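Local coordinates for DspB (Aggregatibacter actinomycetemcomitans, PDB 1YHT), which probably hydrolyses beta-linked N-acetylglucosamine polymers as a family 20 beta-N-acetylhexosaminidase, releasing bacterial cells from biofilms, at residues F293-G305 against K347-G359. Residues are numbered along the deposited sequence; the frame is centred on the assembly and turned at random.
Sequences FAAKDVIKNWDLG and KSLLEAVIHKTNG
K356 reaches W302 and I299 by a curled chain: CG stands anti to the carbonyl carbon (chi1 -70°), and further bends at chi2, chi3 and chi4 turn the ammonium back to the C-terminal end of helix 287-301. The contact lies on the helical outer layer of the TIM barrel expected of glycoside hydrolase family 20, where helix 339-358 follows barrel strand 324-329. The axes of helical segments 293-301 and 347-358 run nearly parallel, 14° apart, and approach to 7.9 Å, a closeness consistent with the small alanine side chains at the interface. A295 CB comes within 3.6 Å of L349 N, resting on backbone, while A352 CB meets I299 CG1 at 3.7 Å. V298 is a knob in the hole formed by L349, A352, V353 and K356; its CG2 touches L349 CD1 at 3.7 Å, the two side chains crossing at about a right angle.

At the helix end, K356 NZ donates to I299 O (2.7 Å) from above the carbonyl plane, 37° out of it, and to a water that also binds K300 O. A weaker bond goes to W302 O, whose position is less certain. The ammonium thus gathers C-terminal carbonyls, where the helix dipole would probably favour a positive charge. The side chains of W302, the first residue to leave helical geometry, and K356 slide past each other in opposite directions, W302 CZ3 lying 3.7 Å from K356 CB; the indole also meets Y276, and its NE1 bonds V306 O. L304 CD1 packs on T357 CG2, and both residues touch A325 of the barrel strand. A second water bridges L304 N and K356 O. T357 OG1 donates to V353 O (2.6 Å) and lies in the indole plane, 3.4 Å from W302 CH2 at the ring edge.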
loop_
_atom_site.group_PDB
_atom_site.type_symbol
_atom_site.label_atom_id
_atom_site.label_comp_id
_atom_site.label_asym_id
_atom_site.label_seq_id
_atom_site.Cartn_x
_atom_site.Cartn_y
_atom_site.Cartn_z
ATOM N N PHE A 293 17.268 0.091 16.839
ATOM C CA PHE A 293 17.719 -1.289 16.758
ATOM C C PHE A 293 17.258 -1.928 15.468
ATOM O O PHE A 293 18.037 -2.643 14.822
ATOM C CB PHE A 293 17.247 -2.095 17.985
ATOM C CG PHE A 293 17.378 -3.593 17.797
ATOM C CD1 PHE A 293 18.572 -4.242 18.070
ATOM C CD2 PHE A 293 16.321 -4.331 17.300
ATOM C CE1 PHE A 293 18.675 -5.628 17.883
ATOM C CE2 PHE A 293 16.437 -5.684 17.089
ATOM C CZ PHE A 293 17.623 -6.327 17.370
ATOM N N ALA A 294 16.006 -1.654 15.067
ATOM C CA ALA A 294 15.471 -2.204 13.802
ATOM C C ALA A 294 16.373 -1.911 12.617
ATOM O O ALA A 294 16.587 -2.774 11.762
ATOM C CB ALA A 294 14.050 -1.698 13.528
ATOM N N ALA A 295 16.904 -0.696 12.568
ATOM C CA ALA A 295 17.793 -0.314 11.489
ATOM C C ALA A 295 19.067 -1.182 11.526
ATOM O O ALA A 295 19.494 -1.712 10.521
ATOM C CB ALA A 295 18.119 1.152 11.580
ATOM N N LYS A 296 19.657 -1.333 12.707
ATOM C CA LYS A 296 20.886 -2.112 12.830
ATOM C C LYS A 296 20.632 -3.574 12.474
ATOM O O LYS A 296 21.462 -4.216 11.849
ATOM C CB LYS A 296 21.469 -1.983 14.249
ATOM C CG LYS A 296 22.159 -0.658 14.452
ATOM C CD LYS A 296 22.447 -0.382 15.908
ATOM C CE LYS A 296 23.388 0.844 16.040
ATOM N NZ LYS A 296 24.091 0.831 17.364
ATOM N N ASP A 297 19.453 -4.053 12.842
ATOM C CA ASP A 297 19.031 -5.443 12.594
ATOM C C ASP A 297 18.915 -5.710 11.088
ATOM O O ASP A 297 19.426 -6.709 10.594
ATOM C CB ASP A 297 17.728 -5.742 13.363
ATOM C CG ASP A 297 17.312 -7.228 13.314
ATOM O OD1 ASP A 297 18.175 -8.103 13.463
ATOM O OD2 ASP A 297 16.103 -7.492 13.153
ATOM N N VAL A 298 18.311 -4.786 10.353
ATOM C CA VAL A 298 18.272 -4.874 8.887
ATOM C C VAL A 298 19.695 -4.837 8.292
ATOM O O VAL A 298 20.046 -5.611 7.417
ATOM C CB VAL A 298 17.391 -3.725 8.319
ATOM C CG1 VAL A 298 17.598 -3.512 6.796
ATOM C CG2 VAL A 298 15.938 -4.000 8.681
ATOM N N ILE A 299 20.525 -3.944 8.793
ATOM C CA ILE A 299 21.879 -3.838 8.272
ATOM C C ILE A 299 22.658 -5.152 8.470
ATOM O O ILE A 299 23.326 -5.630 7.546
ATOM C CB ILE A 299 22.619 -2.670 8.946
ATOM C CG1 ILE A 299 22.064 -1.320 8.429
ATOM C CG2 ILE A 299 24.145 -2.758 8.712
ATOM C CD1 ILE A 299 22.264 -0.203 9.374
ATOM N N LYS A 300 22.557 -5.718 9.667
ATOM C CA LYS A 300 23.312 -6.933 10.036
ATOM C C LYS A 300 22.773 -8.204 9.374
ATOM O O LYS A 300 23.548 -9.024 8.871
ATOM C CB LYS A 300 23.238 -7.080 11.548
ATOM C CG LYS A 300 24.019 -8.233 12.170
ATOM C CD LYS A 300 25.329 -7.784 12.748
ATOM C CE LYS A 300 25.717 -8.660 13.947
ATOM N NZ LYS A 300 25.601 -10.091 13.644
ATOM N N ASN A 301 21.445 -8.308 9.335
ATOM C CA ASN A 301 20.735 -9.575 9.108
ATOM C C ASN A 301 19.839 -9.633 7.865
ATOM O O ASN A 301 19.476 -10.723 7.437
ATOM C CB ASN A 301 19.878 -9.945 10.346
ATOM C CG ASN A 301 20.697 -10.013 11.634
ATOM O OD1 ASN A 301 20.431 -9.290 12.610
ATOM N ND2 ASN A 301 21.685 -10.856 11.644
ATOM N N TRP A 302 19.440 -8.495 7.296
ATOM C CA TRP A 302 18.591 -8.549 6.113
ATOM C C TRP A 302 19.376 -8.382 4.823
ATOM O O TRP A 302 20.358 -7.626 4.766
ATOM C CB TRP A 302 17.434 -7.541 6.182
ATOM C CG TRP A 302 16.527 -7.686 4.993
ATOM C CD1 TRP A 302 15.682 -8.718 4.719
ATOM C CD2 TRP A 302 16.439 -6.790 3.889
ATOM N NE1 TRP A 302 15.035 -8.500 3.513
ATOM C CE2 TRP A 302 15.482 -7.318 2.989
ATOM C CE3 TRP A 302 17.025 -5.554 3.598
ATOM C CZ2 TRP A 302 15.131 -6.669 1.817
ATOM C CZ3 TRP A 302 16.695 -4.933 2.408
ATOM C CH2 TRP A 302 15.779 -5.515 1.519
ATOM N N ASP A 303 18.974 -9.109 3.787
ATOM C CA ASP A 303 19.393 -8.784 2.426
ATOM C C ASP A 303 18.237 -9.007 1.476
ATOM O O ASP A 303 17.214 -9.641 1.830
ATOM C CB ASP A 303 20.650 -9.559 1.956
ATOM C CG ASP A 303 20.423 -11.035 1.795
ATOM O OD1 ASP A 303 19.848 -11.445 0.764
ATOM O OD2 ASP A 303 20.897 -11.794 2.683
ATOM N N LEU A 304 18.392 -8.491 0.267
ATOM C CA LEU A 304 17.252 -8.422 -0.659
ATOM C C LEU A 304 16.640 -9.813 -0.965
ATOM O O LEU A 304 15.453 -9.910 -1.300
ATOM C CB LEU A 304 17.663 -7.705 -1.943
ATOM C CG LEU A 304 16.552 -7.489 -2.956
ATOM C CD1 LEU A 304 15.401 -6.605 -2.321
ATOM C CD2 LEU A 304 17.095 -6.899 -4.235
ATOM N N GLY A 305 17.433 -10.871 -0.838
ATOM C CA GLY A 305 16.987 -12.219 -1.160
ATOM C C GLY A 305 16.249 -12.945 -0.058
ATOM O O GLY A 305 15.700 -14.048 -0.260
ATOM N N LYS A 347 14.030 7.152 10.199
ATOM C CA LYS A 347 14.990 7.564 9.181
ATOM C C LYS A 347 16.129 6.560 9.000
ATOM O O LYS A 347 16.463 6.200 7.897
ATOM C CB LYS A 347 15.565 8.946 9.549
ATOM C CG LYS A 347 16.155 9.772 8.444
ATOM C CD LYS A 347 16.428 11.216 8.963
ATOM C CE LYS A 347 16.164 12.396 7.933
ATOM N NZ LYS A 347 14.826 13.247 7.989
ATOM N N SER A 348 16.765 6.166 10.097
ATOM C CA SER A 348 17.865 5.214 10.018
ATOM C C SER A 348 17.425 3.911 9.338
ATOM O O SER A 348 18.144 3.342 8.548
ATOM C CB SER A 348 18.402 4.924 11.426
ATOM O OG SER A 348 19.032 6.109 11.940
ATOM N N LEU A 349 16.207 3.464 9.648
ATOM C CA LEU A 349 15.719 2.201 9.151
ATOM C C LEU A 349 15.410 2.324 7.671
ATOM O O LEU A 349 15.688 1.421 6.874
ATOM C CB LEU A 349 14.508 1.788 9.980
ATOM C CG LEU A 349 13.698 0.578 9.508
ATOM C CD1 LEU A 349 14.540 -0.670 9.392
ATOM C CD2 LEU A 349 12.518 0.352 10.475
ATOM N N LEU A 350 14.814 3.446 7.289
ATOM C CA LEU A 350 14.505 3.659 5.872
ATOM C C LEU A 350 15.767 3.744 5.028
ATOM O O LEU A 350 15.838 3.169 3.954
ATOM C CB LEU A 350 13.642 4.938 5.699
ATOM C CG LEU A 350 13.293 5.316 4.250
ATOM C CD1 LEU A 350 12.586 4.178 3.463
ATOM C CD2 LEU A 350 12.501 6.617 4.193
ATOM N N GLU A 351 16.768 4.478 5.519
ATOM C CA GLU A 351 18.090 4.512 4.887
ATOM C C GLU A 351 18.700 3.132 4.696
ATOM O O GLU A 351 19.204 2.812 3.631
ATOM C CB GLU A 351 19.072 5.406 5.680
ATOM C CG GLU A 351 18.694 6.862 5.637
ATOM C CD GLU A 351 19.548 7.728 6.561
ATOM O OE1 GLU A 351 20.399 7.173 7.312
ATOM O OE2 GLU A 351 19.366 8.951 6.482
ATOM N N ALA A 352 18.668 2.335 5.749
ATOM C CA ALA A 352 19.217 0.959 5.747
ATOM C C ALA A 352 18.532 0.076 4.698
ATOM O O ALA A 352 19.174 -0.635 3.975
ATOM C CB ALA A 352 19.030 0.320 7.106
ATOM N N VAL A 353 17.213 0.110 4.653
ATOM C CA VAL A 353 16.474 -0.707 3.682
ATOM C C VAL A 353 16.849 -0.322 2.225
ATOM O O VAL A 353 17.120 -1.201 1.379
ATOM C CB VAL A 353 14.946 -0.582 3.896
ATOM C CG1 VAL A 353 14.170 -1.317 2.759
ATOM C CG2 VAL A 353 14.545 -1.134 5.259
ATOM N N ILE A 354 16.931 0.970 1.967
ATOM C CA ILE A 354 17.278 1.500 0.644
ATOM C C ILE A 354 18.707 1.102 0.283
ATOM O O ILE A 354 18.950 0.631 -0.812
ATOM C CB ILE A 354 17.085 3.054 0.524
ATOM C CG1 ILE A 354 15.599 3.407 0.556
ATOM C CG2 ILE A 354 17.708 3.585 -0.735
ATOM C CD1 ILE A 354 15.269 4.884 0.745
ATOM N N HIS A 355 19.637 1.342 1.191
ATOM C CA HIS A 355 21.026 1.004 0.946
ATOM C C HIS A 355 21.229 -0.507 0.805
ATOM O O HIS A 355 21.948 -0.923 -0.066
ATOM C CB HIS A 355 21.943 1.542 2.041
ATOM C CG HIS A 355 22.086 3.032 2.054
ATOM N ND1 HIS A 355 22.267 3.779 0.909
ATOM C CD2 HIS A 355 22.124 3.916 3.085
ATOM C CE1 HIS A 355 22.358 5.060 1.224
ATOM N NE2 HIS A 355 22.268 5.177 2.536
ATOM N N LYS A 356 20.621 -1.312 1.662
ATOM C CA LYS A 356 20.760 -2.766 1.563
ATOM C C LYS A 356 20.161 -3.309 0.292
ATOM O O LYS A 356 20.651 -4.313 -0.233
ATOM C CB LYS A 356 20.133 -3.481 2.750
ATOM C CG LYS A 356 20.879 -3.288 4.075
ATOM C CD LYS A 356 22.254 -4.036 4.130
ATOM C CE LYS A 356 22.091 -5.517 3.938
ATOM N NZ LYS A 356 22.734 -6.292 5.022
ATOM N N THR A 357 19.121 -2.643 -0.213
ATOM C CA THR A 357 18.471 -3.078 -1.444
ATOM C C THR A 357 19.348 -2.726 -2.662
ATOM O O THR A 357 19.597 -3.557 -3.534
ATOM C CB THR A 357 17.084 -2.430 -1.612
ATOM O OG1 THR A 357 16.234 -2.756 -0.492
ATOM C CG2 THR A 357 16.431 -2.865 -2.904
ATOM N N ASN A 358 19.774 -1.476 -2.723
ATOM C CA ASN A 358 20.646 -1.031 -3.806
ATOM C C ASN A 358 22.084 -1.548 -3.691
ATOM O O ASN A 358 22.786 -1.600 -4.675
ATOM C CB ASN A 358 20.666 0.494 -3.868
ATOM C CG ASN A 358 19.408 1.070 -4.470
ATOM O OD1 ASN A 358 18.623 0.362 -5.099
ATOM N ND2 ASN A 358 19.224 2.378 -4.317
ATOM N N GLY A 359 22.533 -1.884 -2.490
ATOM C CA GLY A 359 23.889 -2.431 -2.273
ATOM C C GLY A 359 24.870 -1.364 -1.815
ATOM O O GLY A 359 25.116 -0.375 -2.529
HETATM O O HOH W 1 23.156 -8.971 5.805
HETATM O O HOH W 2 20.797 -6.861 -0.489
#